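Local coordinates for KmHsv2 (Kluyveromyces marxianus, PDB 3VU4), which is a seven-bladed beta-propeller of the PROPPIN family that probably binds phosphoinositides at membranes, like the related Atg18, at residues A[105-108]-A[113-116]. Sequence-based numbering, arbitrary orientation.
Sequences DLFL and IVVS
Phe107 and Val114 form an antiparallel hydrogen-bonded pair, Phe107 N to Val114 O and Val114 N to Phe107 O both spanning 2.8 Å, and the strand axes run at 176° to each other. The first of these bonds is nearly straight, the second more bent. At the Asp105 end the pattern changes: Ser116 N still donates to Asp105 O at 3.0 Å, but Asp105 N donates to the side-chain oxygen Ser116 OG at 2.9 Å. That hydroxyl in turn donates to Asp105 OD2, meeting it on the anti side of the carboxylate and 23° out of its plane. OG reaches both atoms because chi1 of Ser116 (75°) sets it between its own backbone N and carbonyl carbon. Replacing Ser116 by alanine removes the hydroxyl and would probably leave Asp105 N without this acceptor and the carboxylate freer to turn.

The hairpin supplies the two innermost strands of one four-stranded blade of the propeller, 103-108 lying at the blade's edge and 112-117 bonding onward to 120-125. On one face Val114 CB sits at the edge of the Phe107 ring, near its plane, with the two CB atoms 3.8 Å apart; Phe145 of the next blade's first strand, 142-146, touches both residues. The other face carries Leu106 beside Val115, CD1 to CG2 at 3.5 Å, and Leu108 beside Ile113, CD2 to CG2 at 3.9 Å. Leu106 holds CG anti to its backbone N, and the second torsion then turns CD1 toward Val115, while Val83 and Ile85 of strand 82-87 pack on Leu106 and Ile113, respectively, from the preceding blade.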
ATOM      1  N   ASP A 105     -11.799  -0.091  -6.144  1.00 45.84           N
ATOM      2  CA  ASP A 105     -10.587   0.671  -5.866  1.00 44.79           C
ATOM      3  C   ASP A 105     -10.843   2.163  -6.074  1.00 44.09           C
ATOM      4  O   ASP A 105     -11.693   2.549  -6.877  1.00 42.88           O
ATOM      5  CB  ASP A 105      -9.460   0.199  -6.781  1.00 46.34           C
ATOM      6  CG  ASP A 105      -9.121  -1.265  -6.575  1.00 48.85           C
ATOM      7  OD1 ASP A 105      -8.605  -1.607  -5.480  1.00 48.68           O
ATOM      8  OD2 ASP A 105      -9.376  -2.068  -7.504  1.00 47.40           O
ATOM      9  N   LEU A 106     -10.103   2.995  -5.347  1.00 43.17           N
ATOM     10  CA  LEU A 106     -10.244   4.442  -5.436  1.00 41.60           C
ATOM     11  C   LEU A 106      -8.919   5.135  -5.118  1.00 42.78           C
ATOM     12  O   LEU A 106      -8.383   4.983  -4.018  1.00 42.08           O
ATOM     13  CB  LEU A 106     -11.320   4.920  -4.463  1.00 40.59           C
ATOM     14  CG  LEU A 106     -11.603   6.423  -4.462  1.00 41.05           C
ATOM     15  CD1 LEU A 106     -11.999   6.852  -5.861  1.00 40.64           C
ATOM     16  CD2 LEU A 106     -12.704   6.752  -3.469  1.00 38.11           C
ATOM     17  N   PHE A 107      -8.403   5.898  -6.083  1.00 43.54           N
ATOM     18  CA  PHE A 107      -7.135   6.613  -5.922  1.00 43.32           C
ATOM     19  C   PHE A 107      -7.270   8.101  -6.247  1.00 44.83           C
ATOM     20  O   PHE A 107      -8.077   8.494  -7.087  1.00 44.92           O
ATOM     21  CB  PHE A 107      -6.080   5.991  -6.832  1.00 42.33           C
ATOM     22  CG  PHE A 107      -5.823   4.542  -6.557  1.00 42.14           C
ATOM     23  CD1 PHE A 107      -5.047   4.152  -5.473  1.00 41.97           C
ATOM     24  CD2 PHE A 107      -6.346   3.563  -7.390  1.00 43.92           C
ATOM     25  CE1 PHE A 107      -4.790   2.800  -5.223  1.00 41.18           C
ATOM     26  CE2 PHE A 107      -6.095   2.204  -7.147  1.00 44.44           C
ATOM     27  CZ  PHE A 107      -5.314   1.828  -6.060  1.00 41.97           C
ATOM     28  N   LEU A 108      -6.459   8.923  -5.592  1.00 47.70           N
ATOM     29  CA  LEU A 108      -6.499  10.367  -5.794  1.00 49.91           C
ATOM     30  C   LEU A 108      -5.120  11.000  -5.998  1.00 52.44           C
ATOM     31  O   LEU A 108      -4.137  10.595  -5.378  1.00 52.28           O
ATOM     32  CB  LEU A 108      -7.158  11.041  -4.587  1.00 49.18           C
ATOM     33  CG  LEU A 108      -8.560  10.596  -4.169  1.00 49.13           C
ATOM     34  CD1 LEU A 108      -8.851  11.100  -2.764  1.00 47.89           C
ATOM     35  CD2 LEU A 108      -9.581  11.121  -5.156  1.00 49.07           C
ATOM     36  N   ILE A 113      -8.594  11.179 -10.498  1.00 54.26           N
ATOM     37  CA  ILE A 113      -9.401  10.443  -9.541  1.00 50.09           C
ATOM     38  C   ILE A 113      -9.598   9.091 -10.217  1.00 48.99           C
ATOM     39  O   ILE A 113     -10.408   8.970 -11.133  1.00 49.09           O
ATOM     40  CB  ILE A 113     -10.786  11.073  -9.313  1.00 47.56           C
ATOM     41  CG1 ILE A 113     -10.642  12.483  -8.744  1.00 46.93           C
ATOM     42  CG2 ILE A 113     -11.581  10.215  -8.339  1.00 44.78           C
ATOM     43  CD1 ILE A 113     -11.971  13.155  -8.425  1.00 44.09           C
ATOM     44  N   VAL A 114      -8.840   8.084  -9.794  1.00 46.30           N
ATOM     45  CA  VAL A 114      -8.958   6.757 -10.389  1.00 45.23           C
ATOM     46  C   VAL A 114     -10.034   5.985  -9.628  1.00 45.03           C
ATOM     47  O   VAL A 114     -10.009   5.938  -8.396  1.00 45.92           O
ATOM     48  CB  VAL A 114      -7.600   6.000 -10.328  1.00 44.68           C
ATOM     49  CG1 VAL A 114      -7.711   4.665 -11.030  1.00 40.94           C
ATOM     50  CG2 VAL A 114      -6.501   6.848 -10.968  1.00 42.45           C
ATOM     51  N   VAL A 115     -10.976   5.393 -10.364  1.00 43.43           N
ATOM     52  CA  VAL A 115     -12.091   4.642  -9.767  1.00 43.98           C
ATOM     53  C   VAL A 115     -12.391   3.327 -10.506  1.00 44.41           C
ATOM     54  O   VAL A 115     -12.624   3.337 -11.717  1.00 46.14           O
ATOM     55  CB  VAL A 115     -13.404   5.485  -9.784  1.00 42.85           C
ATOM     56  CG1 VAL A 115     -14.529   4.718  -9.105  1.00 40.33           C
ATOM     57  CG2 VAL A 115     -13.181   6.828  -9.110  1.00 42.85           C
ATOM     58  N   SER A 116     -12.398   2.205  -9.794  1.00 42.39           N
ATOM     59  CA  SER A 116     -12.699   0.936 -10.443  1.00 43.15           C
ATOM     60  C   SER A 116     -13.982   0.363  -9.876  1.00 44.46           C
ATOM     61  O   SER A 116     -14.318   0.573  -8.712  1.00 44.85           O
ATOM     62  CB  SER A 116     -11.558  -0.077 -10.271  1.00 43.83           C
ATOM     63  OG  SER A 116     -11.516  -0.613  -8.960  1.00 46.98           O
TER